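Extracellular ligand-binding receptor (Desulfohalobium retbaense DSM 5692, PDB 5ERE) probably senses small extracellular solutes, holding ketoleucine in a leucine-binding-protein-like domain and cytosine in a Cache-type sensor domain. Local coordinates at residues A[401-411]-A[424-432]; A[375-386]-A[450-461]. All blocks are in the same frame, centred on the assembly; numbering follows the deposited sequence.

Contact 1 (A[401-411]-A[424-432]); sequences VIGEDISGQEQ and SQAIKMVEG. With CYT (6-aminopyrimidin-2(1H)-one), chain C.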
loop_
_atom_site.group_PDB
_atom_site.type_symbol
_atom_site.label_atom_id
_atom_site.label_comp_id
_atom_site.label_asym_id
_atom_site.label_seq_id
_atom_site.Cartn_x
_atom_site.Cartn_y
_atom_site.Cartn_z
ATOM N N VAL A 401 37.461 -4.279 -11.760
ATOM C CA VAL A 401 37.735 -3.254 -10.747
ATOM C C VAL A 401 39.019 -3.597 -9.988
ATOM O O VAL A 401 39.571 -2.753 -9.316
ATOM C CB VAL A 401 36.543 -3.076 -9.764
ATOM C CG1 VAL A 401 35.271 -2.861 -10.556
ATOM C CG2 VAL A 401 36.396 -4.284 -8.833
ATOM N N ILE A 402 39.523 -4.821 -10.115
ATOM C CA ILE A 402 40.757 -5.160 -9.405
ATOM C C ILE A 402 41.884 -4.306 -9.951
ATOM O O ILE A 402 41.986 -4.089 -11.152
ATOM C CB ILE A 402 41.110 -6.648 -9.514
ATOM C CG1 ILE A 402 40.142 -7.483 -8.657
ATOM C CG2 ILE A 402 42.543 -6.889 -9.062
ATOM C CD1 ILE A 402 40.156 -8.969 -8.963
ATOM N N GLY A 403 42.688 -3.769 -9.041
ATOM C CA GLY A 403 43.743 -2.839 -9.400
ATOM C C GLY A 403 43.338 -1.378 -9.349
ATOM O O GLY A 403 44.182 -0.485 -9.424
ATOM N N GLU A 404 42.048 -1.105 -9.244
ATOM C CA GLU A 404 41.606 0.277 -9.148
ATOM C C GLU A 404 42.070 0.960 -7.844
ATOM O O GLU A 404 41.939 0.404 -6.751
ATOM C CB GLU A 404 40.087 0.345 -9.281
ATOM C CG GLU A 404 39.588 0.171 -10.720
ATOM C CD GLU A 404 39.577 1.470 -11.513
ATOM O OE1 GLU A 404 40.004 2.515 -10.973
ATOM O OE2 GLU A 404 39.136 1.445 -12.677
ATOM N N ASP A 405 42.628 2.163 -7.992
ATOM C CA ASP A 405 43.071 3.006 -6.867
ATOM C C ASP A 405 41.895 3.816 -6.345
ATOM O O ASP A 405 41.414 4.711 -7.037
ATOM C CB ASP A 405 44.214 3.940 -7.319
ATOM C CG ASP A 405 44.682 4.932 -6.241
ATOM O OD1 ASP A 405 44.307 4.861 -5.038
ATOM O OD2 ASP A 405 45.478 5.811 -6.623
ATOM N N ILE A 406 41.426 3.488 -5.140
ATOM C CA ILE A 406 40.326 4.233 -4.505
ATOM C C ILE A 406 40.823 4.917 -3.219
ATOM O O ILE A 406 40.040 5.183 -2.294
ATOM C CB ILE A 406 39.120 3.289 -4.210
ATOM C CG1 ILE A 406 39.507 2.216 -3.181
ATOM C CG2 ILE A 406 38.642 2.609 -5.528
ATOM C CD1 ILE A 406 38.357 1.391 -2.695
ATOM N N SER A 407 42.128 5.189 -3.164
ATOM C CA SER A 407 42.755 5.765 -1.967
ATOM C C SER A 407 42.289 7.210 -1.690
ATOM O O SER A 407 42.486 7.718 -0.589
ATOM C CB SER A 407 44.285 5.737 -2.081
ATOM O OG SER A 407 44.743 6.585 -3.111
ATOM N N GLY A 408 41.670 7.834 -2.692
ATOM C CA GLY A 408 41.161 9.198 -2.615
ATOM C C GLY A 408 39.674 9.270 -2.288
ATOM O O GLY A 408 39.122 10.352 -2.144
ATOM N N GLN A 409 39.009 8.124 -2.150
ATOM C CA GLN A 409 37.597 8.137 -1.781
ATOM C C GLN A 409 37.466 8.543 -0.296
ATOM O O GLN A 409 38.229 8.094 0.564
ATOM C CB GLN A 409 36.940 6.778 -2.070
ATOM C CG GLN A 409 36.840 6.483 -3.577
ATOM C CD GLN A 409 36.043 5.217 -3.933
ATOM O OE1 GLN A 409 35.517 4.508 -3.068
ATOM N NE2 GLN A 409 35.986 4.922 -5.219
ATOM N N GLU A 410 36.508 9.400 -0.009
ATOM C CA GLU A 410 36.463 10.046 1.319
ATOM C C GLU A 410 36.400 9.006 2.471
ATOM O O GLU A 410 37.096 9.152 3.476
ATOM C CB GLU A 410 35.289 11.037 1.380
ATOM C CG GLU A 410 33.870 10.451 1.392
ATOM C CD GLU A 410 33.440 9.994 2.785
ATOM O OE1 GLU A 410 32.546 9.124 2.877
ATOM O OE2 GLU A 410 34.006 10.496 3.788
ATOM N N GLN A 411 35.613 7.940 2.305
ATOM C CA GLN A 411 35.498 6.902 3.351
ATOM C C GLN A 411 36.778 6.104 3.529
ATOM O O GLN A 411 37.066 5.622 4.629
ATOM C CB GLN A 411 34.331 5.948 3.059
ATOM C CG GLN A 411 34.597 4.775 2.080
ATOM C CD GLN A 411 34.636 5.236 0.628
ATOM O OE1 GLN A 411 34.703 6.425 0.354
ATOM N NE2 GLN A 411 34.520 4.291 -0.301
ATOM N N SER A 424 30.289 5.090 3.807
ATOM C CA SER A 424 30.573 6.240 2.950
ATOM C C SER A 424 29.348 7.134 2.765
ATOM O O SER A 424 28.206 6.730 2.994
ATOM C CB SER A 424 31.088 5.794 1.565
ATOM O OG SER A 424 30.034 5.301 0.758
ATOM N N GLN A 425 29.607 8.374 2.355
ATOM C CA GLN A 425 28.602 9.217 1.733
ATOM C C GLN A 425 28.253 8.586 0.385
ATOM O O GLN A 425 28.985 7.743 -0.075
ATOM C CB GLN A 425 29.147 10.635 1.494
ATOM C CG GLN A 425 29.721 11.348 2.680
ATOM C CD GLN A 425 28.675 11.670 3.750
ATOM O OE1 GLN A 425 27.465 11.678 3.485
ATOM N NE2 GLN A 425 29.141 11.931 4.966
ATOM N N ALA A 426 27.180 9.033 -0.256
ATOM C CA ALA A 426 26.826 8.568 -1.605
ATOM C C ALA A 426 27.733 9.200 -2.662
ATOM O O ALA A 426 27.602 10.375 -2.971
ATOM C CB ALA A 426 25.374 8.885 -1.891
ATOM N N ILE A 427 28.682 8.434 -3.178
ATOM C CA ILE A 427 29.717 8.971 -4.056
ATOM C C ILE A 427 29.798 8.072 -5.277
ATOM O O ILE A 427 29.273 6.964 -5.269
ATOM C CB ILE A 427 31.120 9.055 -3.365
ATOM C CG1 ILE A 427 31.575 7.644 -2.888
ATOM C CG2 ILE A 427 31.116 10.061 -2.182
ATOM C CD1 ILE A 427 33.028 7.580 -2.375
ATOM N N LYS A 428 30.448 8.558 -6.326
ATOM C CA LYS A 428 30.621 7.777 -7.561
ATOM C C LYS A 428 31.638 6.654 -7.335
ATOM O O LYS A 428 32.769 6.871 -6.899
ATOM C CB LYS A 428 31.046 8.691 -8.720
ATOM C CG LYS A 428 31.192 7.988 -10.089
ATOM C CD LYS A 428 29.846 7.644 -10.740
ATOM C CE LYS A 428 30.034 7.020 -12.128
ATOM N NZ LYS A 428 30.509 7.989 -13.172
HETATM N N MSE A 429 31.209 5.433 -7.603
HETATM C CA MSE A 429 32.050 4.265 -7.404
HETATM C C MSE A 429 32.703 3.857 -8.749
HETATM O O MSE A 429 32.166 4.191 -9.802
HETATM C CB MSE A 429 31.201 3.133 -6.836
HETATM C CG MSE A 429 30.498 3.478 -5.533
HETATM SE SE MSE A 429 31.794 3.640 -4.067
HETATM C CE MSE A 429 30.572 4.296 -2.660
ATOM N N VAL A 430 33.829 3.131 -8.718
ATOM C CA VAL A 430 34.482 2.678 -9.970
ATOM C C VAL A 430 33.564 1.798 -10.794
ATOM O O VAL A 430 33.744 1.666 -12.014
ATOM C CB VAL A 430 35.805 1.893 -9.725
ATOM C CG1 VAL A 430 36.873 2.793 -9.159
ATOM C CG2 VAL A 430 35.590 0.679 -8.832
ATOM N N GLU A 431 32.585 1.190 -10.118
ATOM C CA GLU A 431 31.610 0.326 -10.769
ATOM C C GLU A 431 30.661 1.068 -11.713
ATOM O O GLU A 431 29.955 0.426 -12.485
ATOM C CB GLU A 431 30.798 -0.429 -9.710
ATOM C CG GLU A 431 31.577 -1.525 -9.016
ATOM C CD GLU A 431 32.487 -1.085 -7.891
ATOM O OE1 GLU A 431 32.583 0.135 -7.544
ATOM O OE2 GLU A 431 33.131 -1.997 -7.338
ATOM N N GLY A 432 30.643 2.405 -11.632
ATOM C CA GLY A 432 29.900 3.244 -12.561
ATOM C C GLY A 432 28.611 3.893 -12.078
ATOM O O GLY A 432 27.790 4.302 -12.896
HETATM N N3 CYT C . 33.931 0.373 -5.213
HETATM C C4 CYT C . 33.870 -0.541 -4.246
HETATM N N1 CYT C . 34.809 1.947 -3.656
HETATM C C2 CYT C . 34.396 1.630 -4.957
HETATM O O2 CYT C . 34.427 2.513 -5.843
HETATM N N4 CYT C . 33.408 -1.781 -4.575
HETATM C C5 CYT C . 34.290 -0.239 -2.904
HETATM C C6 CYT C . 34.747 1.000 -2.654
#

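Contact 2 (A[375-386]-A[450-461]); sequences NQYAYNCVTVDA and IGSVSVLTQPDF. With CYT (6-aminopyrimidin-2(1H)-one), chain C.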
loop_
_atom_site.group_PDB
_atom_site.type_symbol
_atom_site.label_atom_id
_atom_site.label_comp_id
_atom_site.label_asym_id
_atom_site.label_seq_id
_atom_site.Cartn_x
_atom_site.Cartn_y
_atom_site.Cartn_z
ATOM N N ASN A 375 24.436 -10.638 1.826
ATOM C CA ASN A 375 23.976 -9.245 1.678
ATOM C C ASN A 375 23.097 -9.070 0.457
ATOM O O ASN A 375 23.562 -8.821 -0.652
ATOM C CB ASN A 375 25.189 -8.318 1.650
ATOM C CG ASN A 375 25.752 -8.093 3.047
ATOM O OD1 ASN A 375 25.120 -7.420 3.843
ATOM N ND2 ASN A 375 26.890 -8.714 3.374
ATOM N N GLN A 376 21.800 -9.185 0.663
ATOM C CA GLN A 376 20.927 -9.159 -0.475
ATOM C C GLN A 376 20.888 -7.776 -1.142
ATOM O O GLN A 376 20.488 -7.708 -2.282
ATOM C CB GLN A 376 19.519 -9.608 -0.087
ATOM C CG GLN A 376 18.631 -8.554 0.466
ATOM C CD GLN A 376 17.295 -9.116 0.927
ATOM O OE1 GLN A 376 17.159 -9.580 2.057
ATOM N NE2 GLN A 376 16.312 -9.083 0.046
ATOM N N TYR A 377 21.314 -6.709 -0.455
ATOM C CA TYR A 377 21.347 -5.346 -1.058
ATOM C C TYR A 377 22.720 -4.950 -1.575
ATOM O O TYR A 377 22.945 -3.790 -1.941
ATOM C CB TYR A 377 20.848 -4.282 -0.041
ATOM C CG TYR A 377 19.398 -4.498 0.280
ATOM C CD1 TYR A 377 18.405 -4.174 -0.649
ATOM C CD2 TYR A 377 19.021 -5.129 1.470
ATOM C CE1 TYR A 377 17.066 -4.405 -0.380
ATOM C CE2 TYR A 377 17.684 -5.358 1.757
ATOM C CZ TYR A 377 16.716 -4.990 0.843
ATOM O OH TYR A 377 15.404 -5.242 1.143
ATOM N N ALA A 378 23.630 -5.926 -1.645
ATOM C CA ALA A 378 24.959 -5.707 -2.226
ATOM C C ALA A 378 24.939 -5.729 -3.744
ATOM O O ALA A 378 24.209 -6.475 -4.369
ATOM C CB ALA A 378 25.945 -6.756 -1.718
ATOM N N TYR A 379 25.798 -4.899 -4.301
ATOM C CA TYR A 379 26.143 -4.927 -5.688
ATOM C C TYR A 379 27.415 -5.758 -5.846
ATOM O O TYR A 379 27.501 -6.596 -6.729
ATOM C CB TYR A 379 26.354 -3.506 -6.188
ATOM C CG TYR A 379 26.709 -3.441 -7.638
ATOM C CD1 TYR A 379 25.723 -3.482 -8.604
ATOM C CD2 TYR A 379 28.026 -3.345 -8.044
ATOM C CE1 TYR A 379 26.028 -3.389 -9.939
ATOM C CE2 TYR A 379 28.347 -3.262 -9.397
ATOM C CZ TYR A 379 27.337 -3.274 -10.331
ATOM O OH TYR A 379 27.642 -3.203 -11.661
ATOM N N ASN A 380 28.411 -5.502 -4.992
ATOM C CA ASN A 380 29.530 -6.431 -4.864
ATOM C C ASN A 380 30.306 -6.241 -3.569
ATOM O O ASN A 380 29.984 -5.375 -2.753
ATOM C CB ASN A 380 30.478 -6.352 -6.074
ATOM C CG ASN A 380 31.212 -5.018 -6.211
ATOM O OD1 ASN A 380 31.417 -4.290 -5.260
ATOM N ND2 ASN A 380 31.654 -4.732 -7.422
ATOM N N CYS A 381 31.331 -7.064 -3.405
ATOM C CA CYS A 381 32.200 -7.047 -2.242
ATOM C C CYS A 381 33.646 -7.076 -2.683
ATOM O O CYS A 381 34.024 -7.827 -3.592
ATOM C CB CYS A 381 31.911 -8.245 -1.307
ATOM S SG CYS A 381 30.204 -8.422 -0.752
ATOM N N VAL A 382 34.463 -6.257 -2.040
ATOM C CA VAL A 382 35.873 -6.202 -2.359
ATOM C C VAL A 382 36.744 -6.217 -1.128
ATOM O O VAL A 382 36.299 -5.920 0.005
ATOM C CB VAL A 382 36.227 -4.957 -3.175
ATOM C CG1 VAL A 382 35.441 -4.907 -4.463
ATOM C CG2 VAL A 382 35.996 -3.683 -2.352
ATOM N N THR A 383 38.003 -6.555 -1.356
ATOM C CA THR A 383 39.045 -6.269 -0.397
ATOM C C THR A 383 39.933 -5.225 -1.024
ATOM O O THR A 383 40.040 -5.151 -2.249
ATOM C CB THR A 383 39.855 -7.514 0.001
ATOM O OG1 THR A 383 40.381 -8.153 -1.167
ATOM C CG2 THR A 383 38.968 -8.459 0.773
ATOM N N VAL A 384 40.539 -4.425 -0.147
ATOM C CA VAL A 384 41.314 -3.231 -0.479
ATOM C C VAL A 384 42.570 -3.220 0.396
ATOM O O VAL A 384 42.460 -3.270 1.623
ATOM C CB VAL A 384 40.503 -1.932 -0.222
ATOM C CG1 VAL A 384 41.307 -0.693 -0.620
ATOM C CG2 VAL A 384 39.178 -1.969 -0.965
ATOM N N ASP A 385 43.752 -3.150 -0.211
ATOM C CA ASP A 385 44.997 -3.238 0.564
ATOM C C ASP A 385 45.403 -1.921 1.250
ATOM O O ASP A 385 44.754 -0.870 1.094
ATOM C CB ASP A 385 46.161 -3.749 -0.320
ATOM C CG ASP A 385 46.571 -2.777 -1.432
ATOM O OD1 ASP A 385 46.314 -1.553 -1.339
ATOM O OD2 ASP A 385 47.188 -3.253 -2.418
ATOM N N ALA A 386 46.500 -1.993 1.999
ATOM C CA ALA A 386 46.957 -0.874 2.827
ATOM C C ALA A 386 47.247 0.384 1.989
ATOM O O ALA A 386 47.372 1.476 2.538
ATOM C CB ALA A 386 48.191 -1.303 3.632
ATOM N N ILE A 450 46.149 -4.435 7.503
ATOM C CA ILE A 450 46.476 -4.908 6.159
ATOM C C ILE A 450 45.494 -4.410 5.086
ATOM O O ILE A 450 45.671 -4.695 3.919
ATOM C CB ILE A 450 46.555 -6.434 6.141
ATOM C CG1 ILE A 450 45.206 -7.091 6.436
ATOM C CG2 ILE A 450 47.576 -6.896 7.181
ATOM C CD1 ILE A 450 45.234 -8.622 6.260
ATOM N N GLY A 451 44.480 -3.644 5.483
ATOM C CA GLY A 451 43.531 -3.099 4.527
ATOM C C GLY A 451 42.113 -3.229 5.011
ATOM O O GLY A 451 41.842 -3.153 6.214
ATOM N N SER A 452 41.191 -3.463 4.088
ATOM C CA SER A 452 39.783 -3.394 4.453
ATOM C C SER A 452 38.931 -4.276 3.574
ATOM O O SER A 452 39.323 -4.635 2.468
ATOM C CB SER A 452 39.279 -1.945 4.368
ATOM O OG SER A 452 39.450 -1.433 3.046
ATOM N N VAL A 453 37.744 -4.588 4.087
ATOM C CA VAL A 453 36.761 -5.355 3.363
ATOM C C VAL A 453 35.482 -4.545 3.284
ATOM O O VAL A 453 35.086 -3.866 4.253
ATOM C CB VAL A 453 36.550 -6.756 4.025
ATOM C CG1 VAL A 453 36.081 -6.631 5.469
ATOM C CG2 VAL A 453 35.578 -7.608 3.225
ATOM N N SER A 454 34.865 -4.595 2.101
ATOM C CA SER A 454 33.746 -3.717 1.694
ATOM C C SER A 454 32.475 -4.423 1.185
ATOM O O SER A 454 32.551 -5.472 0.532
ATOM C CB SER A 454 34.243 -2.786 0.595
ATOM O OG SER A 454 33.186 -2.243 -0.189
ATOM N N VAL A 455 31.311 -3.872 1.526
ATOM C CA VAL A 455 30.068 -4.142 0.793
ATOM C C VAL A 455 29.656 -2.832 0.164
ATOM O O VAL A 455 29.490 -1.857 0.870
ATOM C CB VAL A 455 28.906 -4.661 1.675
ATOM C CG1 VAL A 455 27.600 -4.743 0.881
ATOM C CG2 VAL A 455 29.230 -6.059 2.219
ATOM N N LEU A 456 29.525 -2.842 -1.161
ATOM C CA LEU A 456 28.958 -1.740 -1.908
ATOM C C LEU A 456 27.476 -2.037 -2.190
ATOM O O LEU A 456 27.125 -3.090 -2.726
ATOM C CB LEU A 456 29.757 -1.534 -3.213
ATOM C CG LEU A 456 29.110 -0.663 -4.280
ATOM C CD1 LEU A 456 28.949 0.757 -3.801
ATOM C CD2 LEU A 456 29.941 -0.698 -5.591
ATOM N N THR A 457 26.589 -1.119 -1.823
ATOM C CA THR A 457 25.149 -1.360 -2.001
ATOM C C THR A 457 24.719 -1.124 -3.473
ATOM O O THR A 457 25.410 -0.469 -4.219
ATOM C CB THR A 457 24.299 -0.472 -1.066
ATOM O OG1 THR A 457 24.636 0.891 -1.301
ATOM C CG2 THR A 457 24.558 -0.795 0.397
ATOM N N GLN A 458 23.581 -1.694 -3.850
ATOM C CA GLN A 458 22.956 -1.537 -5.164
ATOM C C GLN A 458 22.666 -0.073 -5.478
ATOM O O GLN A 458 22.477 0.679 -4.545
ATOM C CB GLN A 458 21.634 -2.293 -5.192
ATOM C CG GLN A 458 21.741 -3.826 -5.165
ATOM C CD GLN A 458 21.927 -4.432 -6.554
ATOM O OE1 GLN A 458 21.440 -3.888 -7.548
ATOM N NE2 GLN A 458 22.621 -5.575 -6.627
ATOM N N PRO A 459 22.615 0.303 -6.774
ATOM C CA PRO A 459 22.266 1.671 -7.184
ATOM C C PRO A 459 20.896 2.090 -6.682
ATOM O O PRO A 459 20.726 3.256 -6.390
ATOM C CB PRO A 459 22.263 1.620 -8.723
ATOM C CG PRO A 459 22.906 0.388 -9.122
ATOM C CD PRO A 459 22.885 -0.571 -7.940
ATOM N N ASP A 460 19.941 1.170 -6.583
ATOM C CA ASP A 460 18.589 1.521 -6.154
ATOM C C ASP A 460 18.314 1.063 -4.716
ATOM O O ASP A 460 17.194 0.684 -4.389
ATOM C CB ASP A 460 17.547 0.907 -7.077
ATOM C CG ASP A 460 17.544 -0.601 -7.014
ATOM O OD1 ASP A 460 18.594 -1.152 -6.597
ATOM O OD2 ASP A 460 16.492 -1.217 -7.328
ATOM N N PHE A 461 19.350 1.095 -3.882
ATOM C CA PHE A 461 19.277 0.616 -2.499
ATOM C C PHE A 461 18.103 1.266 -1.738
ATOM O O PHE A 461 17.186 0.602 -1.251
ATOM C CB PHE A 461 20.624 0.903 -1.789
ATOM C CG PHE A 461 20.596 0.643 -0.298
ATOM C CD1 PHE A 461 20.639 -0.673 0.202
ATOM C CD2 PHE A 461 20.526 1.683 0.590
ATOM C CE1 PHE A 461 20.598 -0.912 1.555
ATOM C CE2 PHE A 461 20.484 1.440 1.963
ATOM C CZ PHE A 461 20.523 0.159 2.440
HETATM N N3 CYT C . 33.931 0.373 -5.213
HETATM C C4 CYT C . 33.870 -0.541 -4.246
HETATM N N1 CYT C . 34.809 1.947 -3.656
HETATM C C2 CYT C . 34.396 1.630 -4.957
HETATM O O2 CYT C . 34.427 2.513 -5.843
HETATM N N4 CYT C . 33.408 -1.781 -4.575
HETATM C C5 CYT C . 34.290 -0.239 -2.904
HETATM C C6 CYT C . 34.747 1.000 -2.654
HETATM O O HOH W 1 32.558 -3.561 -2.553
#

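Contact 1 (A[401-411]-A[424-432])
Q409 and V430 converge on the carbonyl of a bound cytosine: Q409 NE2 donates to its O2 at 2.9 Å, almost straight at 171°, and V430 N to the same oxygen at 3.0 Å. Along the same edge, the E431 carboxylate accepts a pair of bonds, OE1 from ring N3 (2.7 Å) and OE2 from amino N4 (2.8 Å). The selenium of M429, a selenomethionine, lies over one face, 3.4 Å from ring C2, while I406 CD1 covers the opposite face. The extended Q409 chain (chi2 -173°) carries the amide to the base, and Q411 NE2 fixes its rotation with a bond to Q409 OE1 (2.9 Å) in the carbonyl plane; Q411 NE2 also binds D437. With an alanine in place of Q409, cytosine O2 would probably have one donor fewer and Q411 would lose this acceptor. Farther out, V430 CG1 packs against I406 CG2 and the E404 side chain, and E410 OE1 receives Q425 N (3.1 Å, 169°), its other oxygen being salt-bridged to R414. The pocket wall runs from the turn before helix 410-418 to an edge that S424 and I427 tie by backbone bonds to strand 434-443, while G403 and E404 bond to I390 at strand 390-394.

Contact 2 (A[375-386]-A[450-461])
F461 turns its ring edge toward the face of Y377 in an offset edge-to-face pair, centroids 5.8 Å apart and planes at 89°. Y377 CB in turn sits at the edge of the F461 ring, in its plane, 3.6 Å from CD1. Q376 CG covers the other face of Y377, T457 CG2 lies over one face of F461, and the Y377 hydroxyl is bonded to R468. The Y379 ring is flanked obliquely by L456 CD2 and P459 CD. Nearby, Q458 NE2 reaches A378 O (2.9 Å) from above the carbonyl plane. A classic beta bulge follows: Y379 and N380 both face L456, whose O accepts from Y379 N (2.7 Å) and whose N donates to N380 O (3.0 Å). Beyond it, strands 380-385 and 450-457 run antiparallel at 160° in the central sheet of the PAS-like sensor domain. C381 and V455, touching through SG and CG2, look toward helices 324-357 and 362-374. The other face, with N380, V382, S454 and L456, fronts the cytosine. There a water donates to N380 OD1 (3.0 Å) and S454 OG (2.8 Å) and accepts from cytosine N4 (2.8 Å), while N380 ND2 bonds to E431. S454 OG, placed nearly opposite its own backbone N (chi1 159°), also bonds to D437. At the far end G451 CA makes a CA-H...O contact with V384 O, so close that a beta carbon would clash.

How the contacts relate
After helices 324-357 and 362-374, the chain enters strand 378-385, the first half of contact 2, and turns back through strand 390-394. It then passes into 401-411, runs along helix 410-418 and returns as 424-432, closing contact 1 as a short loop. Strand 434-443 and then 449-457 follow, and the latter comes back beside 378-385 to close contact 2. The smaller loop therefore lies wholly within the larger, and the two do not cross. Contact 2 joins central strands of the sheet, whereas contact 1 supplies the pocket wall facing the cytosine side of that sheet. E431 OE2 probably bonds N380 ND2 (3.1 Å), M429 packs on L456, and both contacts line the cytosine site.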